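Side-chain contacts in inactive Zymogen C11 Protease (Parabacteroides distasonis, PDB 6MZO), which is a clostripain-like C11 protease captured as an inactive zymogen, and once activated probably cleaves peptide bonds as a cysteine peptidase of clan CD: residues 31-36 against 62-67; 185-190 against 266-271; 236-241 against 299-304; 252-257 against 279-284. All coordinates share one frame; numbering follows the deposited sequence.

From the N terminus, contact 1 comes first and stands alone: it closes a 25-residue excursion that takes in strand 49-54, tying helix 26-43 to strand 62-69 near one end of the mixed central sheet. The other three interlock. Contact 2 begins at 185-190, in the loop after strand 178-183, and closes only at 266-271; by then contacts 3 and 4 have opened, and it crosses both. Contact 4, pairing 252-257 with 279-284, is nested inside the loop that contact 3 closes between helix 235-246 and the junction of helix 288-301 with edge strand 302-307. Contacts 1 and 3 reach the same sheet from opposite sides of the molecule's centre, about 34 Å apart between centres.

Contact 1. Residues 31-36 against 62-67; sequences QNLRAI and QLFQLK
Leu33 on helix 26-43 and Phe64 on strand 62-69 reach for each other from opposite directions. From CB, which points at the strand, the leucine places CG anti to its carbonyl carbon (chi1 -81°), and the branch at CG then delivers one methyl, CD2, to the aromatic ring. Leu33 CD2 sits 3.8 Å from Phe64 CZ, while Phe64 CE2 follows at 4.1 Å from the same Leu33 CD2. The methyl lies in the ring plane, at the far edge of the phenyl group rather than over a face. One helical turn on, Ile36 makes a separate contact through its branch methyl: Ile36 CG2 is 3.8 Å from Leu66 CD1, and the two side chains meet at about a right angle. Phe64 and Leu66, two positions apart on the strand, both face the helix, whereas Leu63 turns to helix 90-103 on the other side of the sheet. Ile52 and Leu50 of the adjacent strand 49-54 continue the same apolar layer, touching Leu33 and Ile36. Helix 26-43 is the connection of a beta-alpha-beta crossover from strand 14-19 to strand 49-54, and here it also covers part of the next strand out. With no hydrogen bond or charge between the segments, the helix and strand are held here by hydrophobic burial and van der Waals contact between methyls of branched side chains and one ring edge.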
loop_
_atom_site.group_PDB
_atom_site.type_symbol
_atom_site.label_atom_id
_atom_site.label_comp_id
_atom_site.label_asym_id
_atom_site.label_seq_id
_atom_site.Cartn_x
_atom_site.Cartn_y
_atom_site.Cartn_z
ATOM N N GLN A 31 7.836 9.808 -14.943
ATOM C CA GLN A 31 9.102 9.181 -14.500
ATOM C C GLN A 31 8.941 7.711 -14.218
ATOM O O GLN A 31 9.798 6.905 -14.592
ATOM C CB GLN A 31 9.621 9.859 -13.224
ATOM C CG GLN A 31 10.930 9.335 -12.711
ATOM C CD GLN A 31 11.419 10.139 -11.491
ATOM O OE1 GLN A 31 11.011 11.290 -11.280
ATOM N NE2 GLN A 31 12.282 9.526 -10.685
ATOM N N ASN A 32 7.825 7.344 -13.573
ATOM C CA ASN A 32 7.583 5.918 -13.315
ATOM C C ASN A 32 7.349 5.146 -14.582
ATOM O O ASN A 32 7.777 3.987 -14.672
ATOM C CB ASN A 32 6.390 5.738 -12.380
ATOM C CG ASN A 32 6.800 5.980 -10.962
ATOM O OD1 ASN A 32 7.871 5.524 -10.542
ATOM N ND2 ASN A 32 6.028 6.768 -10.251
ATOM N N LEU A 33 6.663 5.735 -15.536
ATOM C CA LEU A 33 6.469 5.009 -16.834
ATOM C C LEU A 33 7.833 4.749 -17.511
ATOM O O LEU A 33 8.097 3.686 -18.060
ATOM C CB LEU A 33 5.564 5.804 -17.775
ATOM C CG LEU A 33 4.097 5.554 -17.364
ATOM C CD1 LEU A 33 3.233 6.609 -18.045
ATOM C CD2 LEU A 33 3.697 4.162 -17.831
ATOM N N ARG A 34 8.737 5.718 -17.423
ATOM C CA ARG A 34 10.085 5.517 -17.925
ATOM C C ARG A 34 10.778 4.334 -17.200
ATOM O O ARG A 34 11.452 3.486 -17.845
ATOM C CB ARG A 34 10.897 6.848 -17.768
ATOM C CG ARG A 34 12.354 6.731 -18.248
ATOM C CD ARG A 34 13.330 6.373 -17.139
ATOM N NE ARG A 34 13.621 7.533 -16.311
ATOM C CZ ARG A 34 13.750 7.558 -14.990
ATOM N NH1 ARG A 34 14.048 8.731 -14.401
ATOM N NH2 ARG A 34 13.614 6.442 -14.260
ATOM N N ALA A 35 10.650 4.272 -15.860
ATOM C CA ALA A 35 11.279 3.208 -15.103
ATOM C C ALA A 35 10.666 1.827 -15.489
ATOM O O ALA A 35 11.399 0.845 -15.582
ATOM C CB ALA A 35 11.114 3.465 -13.583
ATOM N N ILE A 36 9.353 1.791 -15.667
ATOM C CA ILE A 36 8.670 0.546 -16.038
ATOM C C ILE A 36 9.166 0.101 -17.382
ATOM O O ILE A 36 9.452 -1.120 -17.567
ATOM C CB ILE A 36 7.126 0.762 -16.085
ATOM C CG1 ILE A 36 6.613 0.917 -14.647
ATOM C CG2 ILE A 36 6.393 -0.393 -16.862
ATOM C CD1 ILE A 36 5.215 1.606 -14.581
ATOM N N GLN A 62 -6.263 6.783 -20.118
ATOM C CA GLN A 62 -6.049 5.768 -21.144
ATOM C C GLN A 62 -5.550 4.479 -20.537
ATOM O O GLN A 62 -4.829 4.509 -19.519
ATOM C CB GLN A 62 -5.079 6.268 -22.183
ATOM C CG GLN A 62 -3.863 6.917 -21.685
ATOM C CD GLN A 62 -2.921 7.293 -22.825
ATOM O OE1 GLN A 62 -3.348 7.492 -23.959
ATOM N NE2 GLN A 62 -1.625 7.356 -22.527
ATOM N N LEU A 63 -5.961 3.368 -21.166
ATOM C CA LEU A 63 -5.500 2.029 -20.809
ATOM C C LEU A 63 -4.615 1.551 -21.945
ATOM O O LEU A 63 -5.049 1.584 -23.116
ATOM C CB LEU A 63 -6.716 1.105 -20.592
ATOM C CG LEU A 63 -6.442 -0.360 -20.306
ATOM C CD1 LEU A 63 -5.751 -0.489 -18.955
ATOM C CD2 LEU A 63 -7.781 -1.111 -20.316
ATOM N N PHE A 64 -3.375 1.131 -21.642
ATOM C CA PHE A 64 -2.497 0.703 -22.740
ATOM C C PHE A 64 -1.662 -0.471 -22.267
ATOM O O PHE A 64 -1.410 -0.653 -21.090
ATOM C CB PHE A 64 -1.587 1.838 -23.256
ATOM C CG PHE A 64 -0.774 2.580 -22.155
ATOM C CD1 PHE A 64 -1.345 3.651 -21.491
ATOM C CD2 PHE A 64 0.548 2.209 -21.888
ATOM C CE1 PHE A 64 -0.614 4.386 -20.510
ATOM C CE2 PHE A 64 1.307 2.911 -20.918
ATOM C CZ PHE A 64 0.721 4.009 -20.243
ATOM N N GLN A 65 -1.235 -1.266 -23.216
ATOM C CA GLN A 65 -0.348 -2.390 -22.970
ATOM C C GLN A 65 1.083 -1.949 -23.284
ATOM O O GLN A 65 1.356 -1.133 -24.218
ATOM C CB GLN A 65 -0.808 -3.575 -23.854
ATOM C CG GLN A 65 0.187 -4.764 -23.694
ATOM C CD GLN A 65 -0.252 -5.999 -24.501
ATOM O OE1 GLN A 65 -1.031 -5.907 -25.502
ATOM N NE2 GLN A 65 0.245 -7.161 -24.078
ATOM N N LEU A 66 2.029 -2.478 -22.512
ATOM C CA LEU A 66 3.432 -2.312 -22.856
ATOM C C LEU A 66 3.941 -3.686 -23.119
ATOM O O LEU A 66 3.764 -4.564 -22.261
ATOM C CB LEU A 66 4.241 -1.730 -21.722
ATOM C CG LEU A 66 3.915 -0.283 -21.424
ATOM C CD1 LEU A 66 4.742 0.218 -20.196
ATOM C CD2 LEU A 66 4.178 0.649 -22.654
ATOM N N LYS A 67 4.590 -3.895 -24.236
ATOM C CA LYS A 67 5.145 -5.192 -24.486
ATOM C C LYS A 67 6.498 -5.095 -25.161
ATOM O O LYS A 67 6.863 -4.073 -25.630
ATOM C CB LYS A 67 4.190 -6.029 -25.299
ATOM C CG LYS A 67 4.064 -5.541 -26.705
ATOM C CD LYS A 67 2.917 -6.201 -27.441
ATOM C CE LYS A 67 2.897 -7.689 -27.272
ATOM N NZ LYS A 67 1.803 -8.311 -28.050
#

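Contact 2. Residues 185-190 against 266-271; sequences PTEILA and EYLTPN
A first torsion that turns CG away from the carbonyl carbon (chi1 -68°) and a chain extended beyond it (chi2 -170°) let Glu187 send its carboxylate across to Leu268. Two irregular loops meet here on the caspase-like fold of the clostripain family: 185-190 follows strand 178-183 of the central sheet, at the C-terminal ends of the strands, where clan CD peptidases carry their active sites, and 266-271 leads into strand 275-277. The direct touch is slight. Glu187 OE2 lies 3.5 Å from the methyl Leu268 CD2, so a carboxylate oxygen rests against an apolar branch without any bond between them. The polar link is made by water instead. Water 1 donates to Glu187 OE2 at 2.6 Å, and it donates as well to the backbone oxygen Tyr267 O at 2.7 Å, joining the loops through a single molecule. The buried carboxylate has further partners: its other oxygen, OE1, accepts a hydrogen bond from Ala314 N, and OE2 has a weak one with the hydroxyl of Tyr164, a group that also bonds to Tyr267 N. A second carboxylate braces the opposing loop from within, and Glu266 OE2 stands 6.5 Å from Glu187 OE2. Leu268 N donates to Glu266 OE2 at 3.0 Å, meeting that oxygen on its anti side, 21° out of the carboxylate plane.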
loop_
_atom_site.group_PDB
_atom_site.type_symbol
_atom_site.label_atom_id
_atom_site.label_comp_id
_atom_site.label_asym_id
_atom_site.label_seq_id
_atom_site.Cartn_x
_atom_site.Cartn_y
_atom_site.Cartn_z
ATOM N N PRO A 185 4.947 1.325 5.629
ATOM C CA PRO A 185 4.271 1.936 6.797
ATOM C C PRO A 185 4.492 3.403 6.911
ATOM O O PRO A 185 3.824 4.005 7.752
ATOM C CB PRO A 185 4.852 1.214 8.000
ATOM C CG PRO A 185 6.230 0.689 7.492
ATOM C CD PRO A 185 6.061 0.397 6.005
ATOM N N THR A 186 5.407 3.964 6.141
ATOM C CA THR A 186 5.689 5.414 6.228
ATOM C C THR A 186 5.423 6.055 4.891
ATOM O O THR A 186 4.594 5.475 4.141
ATOM C CB THR A 186 7.131 5.737 6.754
ATOM O OG1 THR A 186 8.144 5.259 5.841
ATOM C CG2 THR A 186 7.248 5.069 8.097
ATOM N N GLU A 187 6.032 7.197 4.563
ATOM C CA GLU A 187 5.784 7.839 3.259
ATOM C C GLU A 187 6.701 7.238 2.215
ATOM O O GLU A 187 7.809 6.781 2.506
ATOM C CB GLU A 187 5.957 9.363 3.358
ATOM C CG GLU A 187 4.882 9.944 4.199
ATOM C CD GLU A 187 4.809 11.474 4.160
ATOM O OE1 GLU A 187 5.443 12.112 3.299
ATOM O OE2 GLU A 187 4.081 11.996 4.998
ATOM N N ILE A 188 6.179 7.167 0.979
ATOM C CA ILE A 188 6.995 6.915 -0.161
ATOM C C ILE A 188 6.857 8.165 -0.960
ATOM O O ILE A 188 5.735 8.578 -1.298
ATOM C CB ILE A 188 6.499 5.800 -1.004
ATOM C CG1 ILE A 188 6.374 4.544 -0.173
ATOM C CG2 ILE A 188 7.433 5.610 -2.178
ATOM C CD1 ILE A 188 5.769 3.327 -0.964
ATOM N N LEU A 189 7.969 8.792 -1.227
ATOM C CA LEU A 189 7.825 10.047 -1.932
ATOM C C LEU A 189 8.374 9.870 -3.347
ATOM O O LEU A 189 8.437 8.735 -3.890
ATOM C CB LEU A 189 8.504 11.200 -1.152
ATOM C CG LEU A 189 7.967 11.509 0.268
ATOM C CD1 LEU A 189 8.710 12.682 0.909
ATOM C CD2 LEU A 189 6.451 11.751 0.313
ATOM N N ALA A 190 8.718 11.000 -3.949
ATOM C CA ALA A 190 9.264 11.044 -5.294
ATOM C C ALA A 190 8.557 10.066 -6.226
ATOM O O ALA A 190 7.329 9.946 -6.232
ATOM C CB ALA A 190 10.753 10.753 -5.259
ATOM N N GLU A 266 3.523 8.025 11.073
ATOM C CA GLU A 266 2.948 9.072 10.237
ATOM C C GLU A 266 3.365 10.454 10.728
ATOM O O GLU A 266 3.377 10.718 11.931
ATOM C CB GLU A 266 1.422 8.960 10.212
ATOM C CG GLU A 266 0.731 10.070 9.438
ATOM C CD GLU A 266 -0.012 11.035 10.342
ATOM O OE1 GLU A 266 -0.729 10.567 11.253
ATOM O OE2 GLU A 266 0.122 12.260 10.143
ATOM N N TYR A 267 3.703 11.334 9.792
ATOM C CA TYR A 267 4.122 12.688 10.131
ATOM C C TYR A 267 3.664 13.698 9.082
ATOM O O TYR A 267 4.479 14.247 8.340
ATOM C CB TYR A 267 5.641 12.755 10.297
ATOM C CG TYR A 267 6.120 13.957 11.080
ATOM C CD1 TYR A 267 5.977 14.013 12.461
ATOM C CD2 TYR A 267 6.714 15.036 10.439
ATOM C CE1 TYR A 267 6.413 15.109 13.180
ATOM C CE2 TYR A 267 7.153 16.137 11.150
ATOM C CZ TYR A 267 6.999 16.168 12.520
ATOM O OH TYR A 267 7.435 17.261 13.233
ATOM N N LEU A 268 2.358 13.936 9.026
ATOM C CA LEU A 268 1.792 14.882 8.071
ATOM C C LEU A 268 1.631 16.257 8.710
ATOM O O LEU A 268 1.557 17.271 8.015
ATOM C CB LEU A 268 0.443 14.380 7.554
ATOM C CG LEU A 268 0.457 13.040 6.815
ATOM C CD1 LEU A 268 -0.899 12.358 6.913
ATOM C CD2 LEU A 268 0.862 13.231 5.363
ATOM N N THR A 269 1.577 16.281 10.037
ATOM C CA THR A 269 1.427 17.524 10.784
ATOM C C THR A 269 2.367 17.475 11.989
ATOM O O THR A 269 2.816 16.388 12.413
ATOM C CB THR A 269 -0.034 17.723 11.265
ATOM O OG1 THR A 269 -0.396 16.678 12.179
ATOM C CG2 THR A 269 -0.997 17.704 10.106
ATOM N N PRO A 270 2.706 18.633 12.514
ATOM C CA PRO A 270 3.672 18.661 13.604
ATOM C C PRO A 270 3.104 18.388 14.993
ATOM O O PRO A 270 3.895 18.075 15.850
ATOM C CB PRO A 270 4.213 20.085 13.525
ATOM C CG PRO A 270 3.067 20.889 12.968
ATOM C CD PRO A 270 2.509 19.969 11.916
ATOM N N ASN A 271 1.807 18.493 15.226
ATOM C CA ASN A 271 1.288 18.363 16.601
ATOM C C ASN A 271 0.589 17.051 16.977
ATOM O O ASN A 271 0.802 16.523 18.079
ATOM C CB ASN A 271 0.325 19.494 16.859
ATOM C CG ASN A 271 1.037 20.780 16.994
ATOM O OD1 ASN A 271 1.840 20.931 17.906
ATOM N ND2 ASN A 271 0.790 21.723 16.065
HETATM O O HOH W 1 4.483 14.443 5.666
#

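Contact 3. Residues 236-241 against 299-304; sequences DELAAT and EKAVIY
Lys300 NZ donates to Glu237 OE1 at 2.7 Å, a short salt bridge that uses the syn lone pair of the carboxylate oxygen. The ammonium therefore comes in on the side of the second oxygen, and Lys300 NZ is also only 3.3 Å from Glu237 OE2. The two chains cross at about a right angle. Glu237 reaches out extended, its CG and backbone N anti to each other (chi1 178°), while the lysine bends at chi3 (77°), which turns its amino end to the carboxylate. The same carboxylate has a partner of another kind: Glu237 OE2 is hydrogen-bonded to the hydroxyl of Ser297, one turn before Lys300 on helix 288-301. Glutamate from one helix thus engages two side chains of the other, one charged and one neutral. Replacing it with an alanine would probably cost the Lys300 ammonium this salt bridge and leave the Ser297 hydroxyl with one partner fewer. Deeper in the interface the contact turns apolar, with Leu238 CD2 packed 4.0 Å from Ala301 CB; the backbones approach to 7.1 Å between Leu238 CA and Ala301 CA. Leu238 also touches Ser297 and Met298. Past Ala301 the chain drops out of helical geometry at Val302 and enters strand 302-307, which lies antiparallel to strand 226-231 at the edge of the central sheet. Helix 235-246, which follows strand 226-231, is packed in this way against the C-terminal end of helix 288-301, which leads into the edge strand of the caspase-like fold.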
loop_
_atom_site.group_PDB
_atom_site.type_symbol
_atom_site.label_atom_id
_atom_site.label_comp_id
_atom_site.label_asym_id
_atom_site.label_seq_id
_atom_site.Cartn_x
_atom_site.Cartn_y
_atom_site.Cartn_z
ATOM N N ASP A 236 -6.127 -13.233 9.788
ATOM C CA ASP A 236 -7.163 -13.572 10.778
ATOM C C ASP A 236 -6.579 -13.928 12.146
ATOM O O ASP A 236 -7.088 -13.459 13.209
ATOM C CB ASP A 236 -8.022 -14.739 10.275
ATOM C CG ASP A 236 -8.954 -14.339 9.165
ATOM O OD1 ASP A 236 -9.558 -13.276 9.237
ATOM O OD2 ASP A 236 -9.102 -15.126 8.198
ATOM N N GLU A 237 -5.462 -14.650 12.131
ATOM C CA GLU A 237 -4.848 -15.019 13.384
ATOM C C GLU A 237 -4.305 -13.761 14.071
ATOM O O GLU A 237 -4.422 -13.601 15.293
ATOM C CB GLU A 237 -3.730 -16.030 13.156
ATOM C CG GLU A 237 -3.043 -16.382 14.462
ATOM C CD GLU A 237 -1.834 -17.256 14.266
ATOM O OE1 GLU A 237 -1.888 -18.169 13.407
ATOM O OE2 GLU A 237 -0.819 -17.012 14.960
ATOM N N LEU A 238 -3.740 -12.838 13.289
ATOM C CA LEU A 238 -3.150 -11.637 13.906
ATOM C C LEU A 238 -4.291 -10.857 14.591
ATOM O O LEU A 238 -4.145 -10.338 15.712
ATOM C CB LEU A 238 -2.405 -10.798 12.835
ATOM C CG LEU A 238 -1.771 -9.496 13.360
ATOM C CD1 LEU A 238 -0.760 -9.760 14.471
ATOM C CD2 LEU A 238 -1.109 -8.869 12.179
ATOM N N ALA A 239 -5.465 -10.823 13.960
ATOM C CA ALA A 239 -6.550 -10.031 14.529
ATOM C C ALA A 239 -7.007 -10.721 15.785
ATOM O O ALA A 239 -7.254 -10.065 16.769
ATOM C CB ALA A 239 -7.689 -9.880 13.552
ATOM N N ALA A 240 -7.066 -12.053 15.753
ATOM C CA ALA A 240 -7.563 -12.764 16.927
ATOM C C ALA A 240 -6.627 -12.538 18.112
ATOM O O ALA A 240 -7.077 -12.355 19.273
ATOM C CB ALA A 240 -7.702 -14.214 16.622
ATOM N N THR A 241 -5.326 -12.498 17.813
ATOM C CA THR A 241 -4.351 -12.371 18.862
ATOM C C THR A 241 -4.530 -10.956 19.421
ATOM O O THR A 241 -4.491 -10.741 20.626
ATOM C CB THR A 241 -2.952 -12.613 18.338
ATOM O OG1 THR A 241 -2.832 -13.993 17.872
ATOM C CG2 THR A 241 -1.942 -12.341 19.413
ATOM N N GLU A 299 5.348 -12.427 13.463
ATOM C CA GLU A 299 6.391 -13.156 12.715
ATOM C C GLU A 299 5.789 -13.913 11.531
ATOM O O GLU A 299 6.454 -14.079 10.493
ATOM C CB GLU A 299 7.111 -14.171 13.616
ATOM C CG GLU A 299 8.000 -13.522 14.654
ATOM C CD GLU A 299 8.576 -14.543 15.652
ATOM O OE1 GLU A 299 8.858 -15.683 15.235
ATOM O OE2 GLU A 299 8.749 -14.201 16.848
ATOM N N LYS A 300 4.553 -14.407 11.699
ATOM C CA LYS A 300 3.930 -15.147 10.593
ATOM C C LYS A 300 3.333 -14.207 9.518
ATOM O O LYS A 300 3.407 -14.562 8.298
ATOM C CB LYS A 300 2.821 -16.077 11.097
ATOM C CG LYS A 300 3.335 -17.274 11.852
ATOM C CD LYS A 300 2.276 -17.840 12.766
ATOM C CE LYS A 300 1.232 -18.657 12.046
ATOM N NZ LYS A 300 0.423 -19.424 13.046
ATOM N N ALA A 301 2.738 -13.107 9.956
ATOM C CA ALA A 301 2.001 -12.174 9.082
ATOM C C ALA A 301 2.893 -11.239 8.322
ATOM O O ALA A 301 2.650 -11.010 7.117
ATOM C CB ALA A 301 1.007 -11.370 9.870
ATOM N N VAL A 302 3.952 -10.753 8.959
ATOM C CA VAL A 302 4.832 -9.801 8.280
ATOM C C VAL A 302 6.049 -10.639 7.784
ATOM O O VAL A 302 7.002 -10.927 8.577
ATOM C CB VAL A 302 5.219 -8.677 9.173
ATOM C CG1 VAL A 302 6.173 -7.698 8.398
ATOM C CG2 VAL A 302 3.969 -7.861 9.659
ATOM N N ILE A 303 6.022 -11.084 6.528
ATOM C CA ILE A 303 6.979 -12.083 6.094
ATOM C C ILE A 303 8.287 -11.489 5.646
ATOM O O ILE A 303 9.296 -12.220 5.605
ATOM C CB ILE A 303 6.433 -13.026 4.971
ATOM C CG1 ILE A 303 6.095 -12.206 3.706
ATOM C CG2 ILE A 303 5.253 -13.805 5.563
ATOM C CD1 ILE A 303 5.966 -13.152 2.475
ATOM N N TYR A 304 8.277 -10.177 5.349
ATOM C CA TYR A 304 9.504 -9.456 5.040
ATOM C C TYR A 304 9.301 -8.043 5.481
ATOM O O TYR A 304 8.209 -7.485 5.270
ATOM C CB TYR A 304 9.813 -9.524 3.536
ATOM C CG TYR A 304 11.061 -8.716 3.197
ATOM C CD1 TYR A 304 12.331 -9.270 3.291
ATOM C CD2 TYR A 304 10.940 -7.356 2.887
ATOM C CE1 TYR A 304 13.438 -8.514 2.999
ATOM C CE2 TYR A 304 12.056 -6.548 2.585
ATOM C CZ TYR A 304 13.295 -7.136 2.690
ATOM O OH TYR A 304 14.463 -6.449 2.380
#

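Contact 4. Residues 252-257 against 279-284; sequences SDLFAV and DDYVSR
The phenol ring of Tyr281 meets Val257 with its edge: Val257 CG1 lies near the ring plane, 4.1 Å from Tyr281 CE1, and the valine's second methyl, CG2, comes equally near that same carbon. The other flat group, the guanidinium of Arg284, has Asp280 O at its own edge, in plane. Val257 touches both residues: its CG1 is also 4.0 Å from Arg284 CG, in the aliphatic part of the arginine. That chain bends at chi2 (-48°), and its charged end turns back to Asp280, four residues earlier. There Arg284 NH2 forms a salt bridge with Asp280 OD1 at 2.9 Å; the carboxylate oxygen is met on its syn side and lies 1° from the guanidinium plane. Asp280 OD2 is taken by Gln263 N. At the far end of the ring, Tyr281 OH stands 3.7 Å from Leu254 CD2. The hydroxyl Tyr281 OH donates to water 2 at 2.8 Å. This water in turn donates to Leu254 O at 2.7 Å. A phenylalanine in place of Tyr281 would remove the hydroxyl and is likely to break this bridge, leaving the water and Leu254 O without their link to helix 278-283. Tyr357 of helix 351-357 touches both Leu254 and Tyr281, and Pro336 adds a further contact to the tyrosine. The contact thus joins helix 251-255 and the residues that follow it, through Val257, to helix 278-283, with the C-terminal helix 351-357 packed against both and helices 235-246 and 288-301 touching helix 278-283 through Val282.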
loop_
_atom_site.group_PDB
_atom_site.type_symbol
_atom_site.label_atom_id
_atom_site.label_comp_id
_atom_site.label_asym_id
_atom_site.label_seq_id
_atom_site.Cartn_x
_atom_site.Cartn_y
_atom_site.Cartn_z
ATOM N N SER A 252 -11.005 5.140 28.208
ATOM C CA SER A 252 -10.083 5.754 29.156
ATOM C C SER A 252 -8.749 4.987 29.244
ATOM O O SER A 252 -7.661 5.590 29.294
ATOM C CB SER A 252 -10.724 5.870 30.563
ATOM O OG SER A 252 -11.838 6.772 30.541
ATOM N N ASP A 253 -8.806 3.661 29.216
ATOM C CA ASP A 253 -7.563 2.850 29.112
ATOM C C ASP A 253 -6.720 3.201 27.862
ATOM O O ASP A 253 -5.498 3.292 27.924
ATOM C CB ASP A 253 -7.885 1.348 29.041
ATOM C CG ASP A 253 -8.592 0.807 30.264
ATOM O OD1 ASP A 253 -8.471 1.374 31.389
ATOM O OD2 ASP A 253 -9.262 -0.241 30.113
ATOM N N LEU A 254 -7.368 3.341 26.712
ATOM C CA LEU A 254 -6.651 3.633 25.485
ATOM C C LEU A 254 -5.998 5.016 25.537
ATOM O O LEU A 254 -4.852 5.218 25.112
ATOM C CB LEU A 254 -7.606 3.539 24.278
ATOM C CG LEU A 254 -8.184 2.139 24.178
ATOM C CD1 LEU A 254 -9.324 2.191 23.098
ATOM C CD2 LEU A 254 -7.146 1.103 23.711
ATOM N N PHE A 255 -6.748 5.950 26.090
ATOM C CA PHE A 255 -6.311 7.333 26.084
ATOM C C PHE A 255 -5.166 7.539 27.057
ATOM O O PHE A 255 -4.430 8.524 26.963
ATOM C CB PHE A 255 -7.474 8.268 26.454
ATOM C CG PHE A 255 -8.590 8.340 25.399
ATOM C CD1 PHE A 255 -8.408 7.830 24.109
ATOM C CD2 PHE A 255 -9.796 8.912 25.727
ATOM C CE1 PHE A 255 -9.434 7.915 23.205
ATOM C CE2 PHE A 255 -10.834 9.027 24.812
ATOM C CZ PHE A 255 -10.651 8.522 23.536
ATOM N N ALA A 256 -5.004 6.624 27.994
ATOM C CA ALA A 256 -3.878 6.694 28.923
ATOM C C ALA A 256 -2.515 6.331 28.286
ATOM O O ALA A 256 -1.437 6.611 28.864
ATOM C CB ALA A 256 -4.162 5.785 30.160
ATOM N N VAL A 257 -2.510 5.740 27.099
ATOM C CA VAL A 257 -1.247 5.474 26.437
ATOM C C VAL A 257 -0.607 6.775 25.966
ATOM O O VAL A 257 -1.225 7.509 25.193
ATOM C CB VAL A 257 -1.425 4.570 25.218
ATOM C CG1 VAL A 257 -0.097 4.424 24.459
ATOM C CG2 VAL A 257 -2.106 3.239 25.604
ATOM N N ASP A 279 3.837 -2.647 16.889
ATOM C CA ASP A 279 4.395 -3.394 17.988
ATOM C C ASP A 279 4.604 -2.502 19.196
ATOM O O ASP A 279 4.261 -2.861 20.261
ATOM C CB ASP A 279 5.693 -4.095 17.549
ATOM C CG ASP A 279 6.339 -4.916 18.646
ATOM O OD1 ASP A 279 6.803 -4.356 19.594
ATOM O OD2 ASP A 279 6.403 -6.115 18.496
ATOM N N ASP A 280 5.152 -1.326 18.982
ATOM C CA ASP A 280 5.381 -0.393 20.049
ATOM C C ASP A 280 4.069 -0.085 20.787
ATOM O O ASP A 280 4.015 -0.160 21.968
ATOM C CB ASP A 280 6.037 0.864 19.510
ATOM C CG ASP A 280 6.685 1.718 20.589
ATOM O OD1 ASP A 280 6.844 1.249 21.686
ATOM O OD2 ASP A 280 7.013 2.839 20.280
ATOM N N TYR A 281 3.030 0.231 20.046
ATOM C CA TYR A 281 1.740 0.513 20.646
ATOM C C TYR A 281 1.231 -0.673 21.447
ATOM O O TYR A 281 0.873 -0.550 22.576
ATOM C CB TYR A 281 0.730 0.875 19.575
ATOM C CG TYR A 281 -0.652 1.184 20.075
ATOM C CD1 TYR A 281 -0.842 2.013 21.143
ATOM C CD2 TYR A 281 -1.750 0.660 19.457
ATOM C CE1 TYR A 281 -2.109 2.300 21.596
ATOM C CE2 TYR A 281 -3.015 0.944 19.892
ATOM C CZ TYR A 281 -3.178 1.768 20.962
ATOM O OH TYR A 281 -4.419 2.052 21.402
ATOM N N VAL A 282 1.189 -1.825 20.821
ATOM C CA VAL A 282 0.711 -3.024 21.504
ATOM C C VAL A 282 1.519 -3.322 22.764
ATOM O O VAL A 282 0.939 -3.703 23.814
ATOM C CB VAL A 282 0.740 -4.296 20.495
ATOM C CG1 VAL A 282 0.651 -5.589 21.285
ATOM C CG2 VAL A 282 -0.395 -4.181 19.513
ATOM N N SER A 283 2.829 -3.053 22.737
ATOM C CA SER A 283 3.648 -3.298 23.927
ATOM C C SER A 283 3.225 -2.436 25.156
ATOM O O SER A 283 3.515 -2.791 26.302
ATOM C CB SER A 283 5.158 -3.059 23.607
ATOM O OG SER A 283 5.429 -1.652 23.647
ATOM N N ARG A 284 2.489 -1.344 24.920
ATOM C CA ARG A 284 1.980 -0.481 25.998
ATOM C C ARG A 284 0.705 -0.978 26.644
ATOM O O ARG A 284 0.329 -0.526 27.727
ATOM C CB ARG A 284 1.678 0.937 25.504
ATOM C CG ARG A 284 2.767 1.626 24.723
ATOM C CD ARG A 284 4.048 1.505 25.421
ATOM N NE ARG A 284 5.172 1.823 24.547
ATOM C CZ ARG A 284 6.110 2.726 24.836
ATOM N NH1 ARG A 284 6.053 3.409 26.008
ATOM N NH2 ARG A 284 7.090 2.945 23.970
HETATM O O HOH W 2 -4.487 4.600 22.525
#